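Local coordinates for protein nucleoporin NUP145N (Chaetomium thermophilum, PDB 5HB6) that probably serves as a structural component of the nuclear pore complex, this chain being its self-cleaving peptidase domain, at residues A[35-40]-A[83-88]; A[116-121]-A[130-135]. The protein carries 1 engineered substitution. All blocks are in the same frame, centred on the assembly; numbering follows the deposited sequence.

Contact 1. Residues A[35-40]-A[83-88]; sequences GSVQFK and VPALIS
Ser36 and Ser88 face each other as a hydrogen-bonded pair, as do Gln38 and Leu86, in an antiparallel sheet of the S59 autopeptidase domain; Val37 with Ile87 and Phe39 with Ala85 are the alternating non-hydrogen-bonded pairs. The strand directions differ by 167°. Five N-H...O=C bonds join the segments, ending with Lys40 N to Pro84 O at 2.9 Å. At the other end Gly35 CA lies 3.1 Å from Ser88 O, a CA-H...O contact; a CB on Gly35 would point at that oxygen and clash with it, and the backbone angles also call for glycine.

On the Val37 and Phe39 face, Val37 CG1 meets Ala85 CB at 3.8 Å, while Phe39 CD1 touches Val83 CG2 at 3.7 Å, the two side chains crossing at about a right angle. Val37 CG1 stands anti to its own backbone N (chi1 -180°), over one face of the Phe39 ring and offset toward the rim. Beyond this layer Ala65 of strand 64-67 touches both Val37 and Ile87.

The other face is polar at one end. Gln38 and Leu86 run side by side, and the flank of Lys40 lies over the backbone of 83-88, with CD 3.5 Å from Ala85 C. One water is gripped by four groups: it accepts from Gln38 NE2 (2.8 Å), donates to Leu86 O (2.8 Å), and bonds to the hydroxyls Ser36 OG and Ser88 OG.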
ATOM      1  N   GLY A  35       5.331   1.351  -6.007  1.00 12.12           N
ATOM      2  CA  GLY A  35       4.019   0.728  -5.979  1.00 12.56           C
ATOM      3  C   GLY A  35       3.040   1.603  -5.237  1.00 12.40           C
ATOM      4  O   GLY A  35       3.175   2.837  -5.228  1.00 13.32           O
ATOM      5  N   SER A  36       2.033   0.968  -4.627  1.00 11.68           N
ATOM      6  CA  SER A  36       0.912   1.712  -4.084  1.00 12.49           C
ATOM      7  C   SER A  36       0.245   0.953  -2.958  1.00 11.53           C
ATOM      8  O   SER A  36       0.313  -0.276  -2.874  1.00 11.65           O
ATOM      9  CB  SER A  36      -0.124   2.048  -5.171  1.00 13.57           C
ATOM     10  OG  SER A  36      -0.620   0.845  -5.727  1.00 15.86           O
ATOM     11  N   VAL A  37      -0.439   1.731  -2.114  1.00 12.72           N
ATOM     12  CA  VAL A  37      -1.326   1.225  -1.070  1.00 12.30           C
ATOM     13  C   VAL A  37      -2.696   1.860  -1.318  1.00 12.34           C
ATOM     14  O   VAL A  37      -2.831   3.089  -1.322  1.00 13.37           O
ATOM     15  CB  VAL A  37      -0.812   1.597   0.327  1.00 13.59           C
ATOM     16  CG1 VAL A  37      -1.730   1.059   1.400  1.00 15.00           C
ATOM     17  CG2 VAL A  37       0.607   1.125   0.525  1.00 14.92           C
ATOM     18  N   GLN A  38      -3.683   1.018  -1.576  1.00 12.14           N
ATOM     19  CA  GLN A  38      -5.060   1.429  -1.837  1.00 12.07           C
ATOM     20  C   GLN A  38      -5.891   1.001  -0.641  1.00 13.01           C
ATOM     21  O   GLN A  38      -6.088  -0.193  -0.418  1.00 14.06           O
ATOM     22  CB  GLN A  38      -5.615   0.772  -3.099  1.00 13.77           C
ATOM     23  CG  GLN A  38      -4.937   1.193  -4.387  1.00 17.30           C
ATOM     24  CD  GLN A  38      -5.424   0.398  -5.592  1.00 18.80           C
ATOM     25  OE1 GLN A  38      -6.479   0.698  -6.134  1.00 21.74           O
ATOM     26  NE2 GLN A  38      -4.681  -0.637  -5.993  1.00 17.60           N
ATOM     27  N   PHE A  39      -6.392   1.967   0.122  1.00 13.85           N
ATOM     28  CA  PHE A  39      -7.205   1.630   1.283  1.00 15.26           C
ATOM     29  C   PHE A  39      -8.584   1.164   0.825  1.00 15.60           C
ATOM     30  O   PHE A  39      -9.214   1.797  -0.036  1.00 17.81           O
ATOM     31  CB  PHE A  39      -7.226   2.797   2.274  1.00 16.36           C
ATOM     32  CG  PHE A  39      -5.844   3.122   2.785  1.00 16.57           C
ATOM     33  CD1 PHE A  39      -5.302   2.405   3.842  1.00 17.38           C
ATOM     34  CD2 PHE A  39      -5.050   4.062   2.156  1.00 17.34           C
ATOM     35  CE1 PHE A  39      -4.020   2.655   4.289  1.00 17.67           C
ATOM     36  CE2 PHE A  39      -3.753   4.303   2.576  1.00 17.78           C
ATOM     37  CZ  PHE A  39      -3.235   3.595   3.648  1.00 17.55           C
ATOM     38  N   LYS A  40      -9.042   0.062   1.395  0.92 14.61           N
ATOM     39  CA  LYS A  40     -10.195  -0.650   0.873  0.92 14.30           C
ATOM     40  C   LYS A  40     -11.516  -0.180   1.462  0.92 17.98           C
ATOM     41  O   LYS A  40     -12.564  -0.517   0.910  0.92 20.70           O
ATOM     42  CB  LYS A  40     -10.016  -2.163   1.093  0.92 15.38           C
ATOM     43  CG  LYS A  40      -8.930  -2.754   0.172  0.92 15.01           C
ATOM     44  CD  LYS A  40      -8.506  -4.166   0.540  0.92 17.29           C
ATOM     45  CE  LYS A  40      -9.623  -5.139   0.384  0.92 17.62           C
ATOM     46  NZ  LYS A  40      -9.134  -6.528   0.660  0.92 15.61           N
ATOM     47  N   VAL A  83      -6.275   0.086   8.506  1.00 19.48           N
ATOM     48  CA  VAL A  83      -7.504  -0.486   7.968  1.00 18.38           C
ATOM     49  C   VAL A  83      -7.140  -1.406   6.811  1.00 16.14           C
ATOM     50  O   VAL A  83      -5.997  -1.399   6.325  1.00 15.25           O
ATOM     51  CB  VAL A  83      -8.477   0.611   7.498  1.00 19.67           C
ATOM     52  CG1 VAL A  83      -8.847   1.554   8.645  1.00 21.40           C
ATOM     53  CG2 VAL A  83      -7.889   1.404   6.322  1.00 19.64           C
ATOM     54  N   PRO A  84      -8.095  -2.173   6.296  1.00 15.10           N
ATOM     55  CA  PRO A  84      -7.795  -3.050   5.158  1.00 14.17           C
ATOM     56  C   PRO A  84      -7.259  -2.279   3.944  1.00 12.64           C
ATOM     57  O   PRO A  84      -7.725  -1.180   3.617  1.00 13.32           O
ATOM     58  CB  PRO A  84      -9.150  -3.711   4.873  1.00 16.45           C
ATOM     59  CG  PRO A  84      -9.819  -3.745   6.200  1.00 17.41           C
ATOM     60  CD  PRO A  84      -9.436  -2.446   6.843  1.00 15.75           C
ATOM     61  N   ALA A  85      -6.282  -2.880   3.264  1.00 12.10           N
ATOM     62  CA  ALA A  85      -5.624  -2.211   2.145  1.00 12.00           C
ATOM     63  C   ALA A  85      -5.151  -3.238   1.136  1.00 10.74           C
ATOM     64  O   ALA A  85      -4.836  -4.378   1.488  1.00 12.10           O
ATOM     65  CB  ALA A  85      -4.415  -1.360   2.585  1.00 12.92           C
ATOM     66  N   LEU A  86      -5.045  -2.781  -0.113  0.84 11.05           N
ATOM     67  CA  LEU A  86      -4.491  -3.543  -1.215  0.84  9.80           C
ATOM     68  C   LEU A  86      -3.149  -2.927  -1.560  0.84  9.69           C
ATOM     69  O   LEU A  86      -3.082  -1.762  -1.983  0.84 10.55           O
ATOM     70  CB  LEU A  86      -5.448  -3.511  -2.406  0.84 12.24           C
ATOM     71  CG  LEU A  86      -4.906  -4.070  -3.735  0.84 15.95           C
ATOM     72  CD1 LEU A  86      -4.724  -5.541  -3.671  0.84 18.02           C
ATOM     73  CD2 LEU A  86      -5.875  -3.760  -4.888  0.84 17.37           C
ATOM     74  N   ILE A  87      -2.091  -3.725  -1.451  1.00 11.00           N
ATOM     75  CA  ILE A  87      -0.720  -3.247  -1.631  1.00 11.03           C
ATOM     76  C   ILE A  87      -0.197  -3.861  -2.912  1.00 10.59           C
ATOM     77  O   ILE A  87      -0.340  -5.067  -3.125  1.00 11.76           O
ATOM     78  CB  ILE A  87       0.146  -3.648  -0.427  1.00 12.16           C
ATOM     79  CG1 ILE A  87      -0.416  -2.993   0.835  1.00 14.70           C
ATOM     80  CG2 ILE A  87       1.588  -3.282  -0.653  1.00 12.55           C
ATOM     81  CD1 ILE A  87       0.244  -3.476   2.080  1.00 17.54           C
ATOM     82  N   SER A  88       0.422  -3.047  -3.756  1.00 10.26           N
ATOM     83  CA  SER A  88       0.966  -3.532  -5.019  1.00 11.39           C
ATOM     84  C   SER A  88       2.413  -3.091  -5.079  1.00 11.56           C
ATOM     85  O   SER A  88       2.683  -1.892  -5.016  1.00 14.32           O
ATOM     86  CB  SER A  88       0.160  -2.954  -6.202  1.00 13.19           C
ATOM     87  OG  SER A  88      -1.209  -3.299  -6.087  1.00 14.88           O
TER
HETATM   88  O   HOH W   1      -2.314  -1.120  -4.587  1.00 12.82           O

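Contact 2. Residues A[116-121]-A[130-135]; sequences PDTTFE and WAFSVE
Thr119 and Ser133 form a hydrogen-bonded pair whose two backbone bonds run from Thr119 N to Ser133 O and from Ser133 N to Thr119 O. Glu121 N to Ala131 O, at 2.9 Å, adds a third.

Among side-chain polar contacts, Ser133 OG donates to Glu121 OE2 over 2.7 Å, approaching the anti side 24° out of the carboxylate plane. Glu121 CG, anti to the carbonyl carbon, lies 3.7 Å from Phe132 CA, and the bend at chi2 (-93°) then turns the carboxylate toward Ser133 OG. Ser133 OG is also hydrogen-bonded to Lys40 NZ; with an alanine here, Glu121 OE2 and Lys40 NZ would probably both lose this mate, and the carboxylate would be freer to turn.

The segments belong to the beta hairpin of strands 119-124 and 129-134, and its other face is largely aromatic. Phe120 and Trp130 meet rim to rim, planes at 28° and centroids 5.9 Å apart, with Leu112 of helix 102-113 touching both. Thr118 CG2 packs on Phe132 CD2 at 3.6 Å, and Phe132 CD1 sits over the centre of the indole.

Water mediates the last link: it accepts from Trp130 NE1 (3.0 Å) and donates to Thr118 OG1 (2.9 Å), a hydroxyl also bonded to Ile115 O.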
ATOM      1  N   PRO A 116       3.060 -15.126   4.926  1.00 26.84           N
ATOM      2  CA  PRO A 116       2.201 -14.902   6.092  1.00 27.45           C
ATOM      3  C   PRO A 116       1.666 -13.484   6.170  1.00 27.79           C
ATOM      4  O   PRO A 116       2.324 -12.517   5.784  1.00 27.96           O
ATOM      5  CB  PRO A 116       3.132 -15.203   7.278  1.00 29.38           C
ATOM      6  CG  PRO A 116       4.134 -16.129   6.734  1.00 30.87           C
ATOM      7  CD  PRO A 116       4.358 -15.705   5.315  1.00 29.44           C
ATOM      8  N   ASP A 117       0.448 -13.378   6.692  1.00 29.37           N
ATOM      9  CA  ASP A 117      -0.181 -12.099   6.985  1.00 30.57           C
ATOM     10  C   ASP A 117      -0.442 -11.297   5.722  1.00 27.47           C
ATOM     11  O   ASP A 117      -0.494 -10.070   5.760  1.00 28.59           O
ATOM     12  CB  ASP A 117       0.613 -11.292   8.020  1.00 35.57           C
ATOM     13  CG  ASP A 117       0.690 -11.990   9.369  1.00 40.84           C
ATOM     14  OD1 ASP A 117      -0.322 -12.595   9.794  1.00 42.29           O
ATOM     15  OD2 ASP A 117       1.765 -11.939  10.002  1.00 43.00           O
ATOM     16  N   THR A 118      -0.597 -11.987   4.600  1.00 23.32           N
ATOM     17  CA  THR A 118      -1.030 -11.364   3.357  1.00 21.15           C
ATOM     18  C   THR A 118      -2.084 -12.255   2.721  1.00 20.28           C
ATOM     19  O   THR A 118      -2.105 -13.472   2.943  1.00 21.23           O
ATOM     20  CB  THR A 118       0.121 -11.172   2.332  1.00 20.88           C
ATOM     21  OG1 THR A 118       0.507 -12.435   1.764  1.00 20.71           O
ATOM     22  CG2 THR A 118       1.318 -10.483   2.949  1.00 21.36           C
ATOM     23  N   THR A 119      -2.946 -11.649   1.907  1.00 18.29           N
ATOM     24  CA  THR A 119      -3.900 -12.392   1.092  1.00 19.00           C
ATOM     25  C   THR A 119      -3.579 -12.091  -0.364  1.00 16.52           C
ATOM     26  O   THR A 119      -3.772 -10.966  -0.832  1.00 14.91           O
ATOM     27  CB  THR A 119      -5.326 -11.979   1.431  1.00 23.58           C
ATOM     28  OG1 THR A 119      -5.592 -12.249   2.815  1.00 26.63           O
ATOM     29  CG2 THR A 119      -6.304 -12.749   0.587  1.00 26.38           C
ATOM     30  N   PHE A 120      -3.044 -13.076  -1.070  1.00 16.73           N
ATOM     31  CA  PHE A 120      -2.586 -12.871  -2.431  1.00 16.09           C
ATOM     32  C   PHE A 120      -3.709 -12.360  -3.303  1.00 15.85           C
ATOM     33  O   PHE A 120      -4.815 -12.893  -3.271  1.00 17.63           O
ATOM     34  CB  PHE A 120      -2.095 -14.217  -2.967  1.00 16.90           C
ATOM     35  CG  PHE A 120      -1.583 -14.179  -4.371  1.00 16.74           C
ATOM     36  CD1 PHE A 120      -0.250 -13.898  -4.626  1.00 15.71           C
ATOM     37  CD2 PHE A 120      -2.410 -14.503  -5.434  1.00 17.39           C
ATOM     38  CE1 PHE A 120       0.224 -13.902  -5.910  1.00 16.94           C
ATOM     39  CE2 PHE A 120      -1.939 -14.516  -6.712  1.00 18.00           C
ATOM     40  CZ  PHE A 120      -0.618 -14.227  -6.958  1.00 18.13           C
ATOM     41  N   GLU A 121      -3.412 -11.356  -4.111  1.00 14.86           N
ATOM     42  CA  GLU A 121      -4.319 -10.851  -5.130  1.00 16.16           C
ATOM     43  C   GLU A 121      -3.838 -11.203  -6.521  1.00 16.44           C
ATOM     44  O   GLU A 121      -4.583 -11.770  -7.314  1.00 18.46           O
ATOM     45  CB  GLU A 121      -4.465  -9.337  -4.979  1.00 17.27           C
ATOM     46  CG  GLU A 121      -5.133  -8.962  -3.663  1.00 19.88           C
ATOM     47  CD  GLU A 121      -6.633  -8.797  -3.756  1.00 20.78           C
ATOM     48  OE1 GLU A 121      -7.191  -8.923  -4.864  1.00 22.88           O
ATOM     49  OE2 GLU A 121      -7.250  -8.552  -2.704  1.00 20.02           O
ATOM     50  N   TRP A 130       3.686  -7.785  -7.543  1.00 11.15           N
ATOM     51  CA  TRP A 130       2.907  -8.609  -6.624  1.00 10.67           C
ATOM     52  C   TRP A 130       1.922  -7.723  -5.888  1.00 10.63           C
ATOM     53  O   TRP A 130       2.313  -6.727  -5.282  1.00 10.96           O
ATOM     54  CB  TRP A 130       3.893  -9.214  -5.623  1.00 11.68           C
ATOM     55  CG  TRP A 130       3.316  -9.925  -4.411  1.00 10.94           C
ATOM     56  CD1 TRP A 130       2.158 -10.679  -4.299  1.00 11.49           C
ATOM     57  CD2 TRP A 130       3.909  -9.936  -3.124  1.00 11.10           C
ATOM     58  NE1 TRP A 130       2.048 -11.169  -3.035  1.00 11.85           N
ATOM     59  CE2 TRP A 130       3.100 -10.723  -2.286  1.00 11.50           C
ATOM     60  CE3 TRP A 130       5.080  -9.375  -2.608  1.00 12.66           C
ATOM     61  CZ2 TRP A 130       3.398 -10.939  -0.947  1.00 13.30           C
ATOM     62  CZ3 TRP A 130       5.392  -9.586  -1.282  1.00 13.53           C
ATOM     63  CH2 TRP A 130       4.542 -10.348  -0.457  1.00 13.97           C
ATOM     64  N   ALA A 131       0.656  -8.114  -5.935  1.00 11.04           N
ATOM     65  CA  ALA A 131      -0.402  -7.409  -5.234  1.00 11.37           C
ATOM     66  C   ALA A 131      -1.020  -8.347  -4.221  1.00 11.29           C
ATOM     67  O   ALA A 131      -1.215  -9.536  -4.488  1.00 12.63           O
ATOM     68  CB  ALA A 131      -1.452  -6.886  -6.192  1.00 12.22           C
ATOM     69  N   PHE A 132      -1.325  -7.794  -3.057  1.00 11.13           N
ATOM     70  CA  PHE A 132      -1.898  -8.576  -1.977  1.00 11.54           C
ATOM     71  C   PHE A 132      -2.672  -7.648  -1.054  1.00 11.37           C
ATOM     72  O   PHE A 132      -2.395  -6.442  -0.989  1.00 11.50           O
ATOM     73  CB  PHE A 132      -0.804  -9.314  -1.196  1.00 12.83           C
ATOM     74  CG  PHE A 132       0.258  -8.401  -0.622  1.00 12.91           C
ATOM     75  CD1 PHE A 132       1.346  -7.997  -1.390  1.00 14.36           C
ATOM     76  CD2 PHE A 132       0.163  -7.939   0.675  1.00 13.50           C
ATOM     77  CE1 PHE A 132       2.313  -7.163  -0.871  1.00 16.18           C
ATOM     78  CE2 PHE A 132       1.152  -7.085   1.200  1.00 14.30           C
ATOM     79  CZ  PHE A 132       2.200  -6.689   0.418  1.00 15.59           C
ATOM     80  N   SER A 133      -3.618  -8.215  -0.320  1.00 11.66           N
ATOM     81  CA  SER A 133      -4.364  -7.456   0.666  1.00 12.69           C
ATOM     82  C   SER A 133      -3.843  -7.759   2.067  1.00 12.56           C
ATOM     83  O   SER A 133      -3.349  -8.848   2.366  1.00 13.84           O
ATOM     84  CB  SER A 133      -5.858  -7.768   0.598  1.00 14.14           C
ATOM     85  OG  SER A 133      -6.477  -7.168  -0.526  1.00 16.07           O
ATOM     86  N   VAL A 134      -4.029  -6.784   2.942  1.00 13.39           N
ATOM     87  CA  VAL A 134      -3.827  -6.955   4.368  1.00 14.29           C
ATOM     88  C   VAL A 134      -5.104  -6.479   5.046  1.00 14.88           C
ATOM     89  O   VAL A 134      -5.860  -5.662   4.511  1.00 14.64           O
ATOM     90  CB  VAL A 134      -2.580  -6.194   4.881  1.00 15.57           C
ATOM     91  CG1 VAL A 134      -1.338  -6.701   4.174  1.00 16.64           C
ATOM     92  CG2 VAL A 134      -2.730  -4.684   4.723  1.00 16.05           C
ATOM     93  N   GLU A 135      -5.342  -6.994   6.240  1.00 17.52           N
ATOM     94  CA  GLU A 135      -6.510  -6.594   7.017  1.00 20.24           C
ATOM     95  C   GLU A 135      -6.276  -5.339   7.823  1.00 20.74           C
ATOM     96  O   GLU A 135      -7.242  -4.693   8.229  1.00 20.56           O
ATOM     97  CB  GLU A 135      -6.919  -7.722   7.965  1.00 25.04           C
ATOM     98  CG  GLU A 135      -7.379  -8.954   7.232  1.00 30.90           C
ATOM     99  CD  GLU A 135      -8.393  -8.637   6.153  1.00 37.12           C
ATOM    100  OE1 GLU A 135      -9.422  -8.002   6.467  1.00 38.60           O
ATOM    101  OE2 GLU A 135      -8.153  -9.023   4.982  1.00 40.15           O
TER
HETATM  102  O   HOH W   2       0.470 -12.878  -1.132  1.00 13.85           O
HETATM  103  O   HOH W   3      -3.779 -10.795   5.218  1.00 37.50           O

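Contact 1 and contact 2 lie in one antiparallel sheet, their centres about 9 Å apart. Across it the strands run 4-7, 28-31, 35-39, 85-89, 129-134, 119-124, so contact 1 joins two inner strands and contact 2 joins an inner strand to the outermost one on that side. Strands 85-89 and 129-134 are the seam between them: Ile87 N lies 2.8 Å from Phe132 O and Ala85 O lies 2.9 Å from Val134 N, both probable hydrogen bonds. Along the chain contact 1 closes before contact 2 opens, helix 102-113 intervening. The last strand thus inserts between 85-89 and 119-124, tying the C-terminal hairpin into the autopeptidase domain's main sheet.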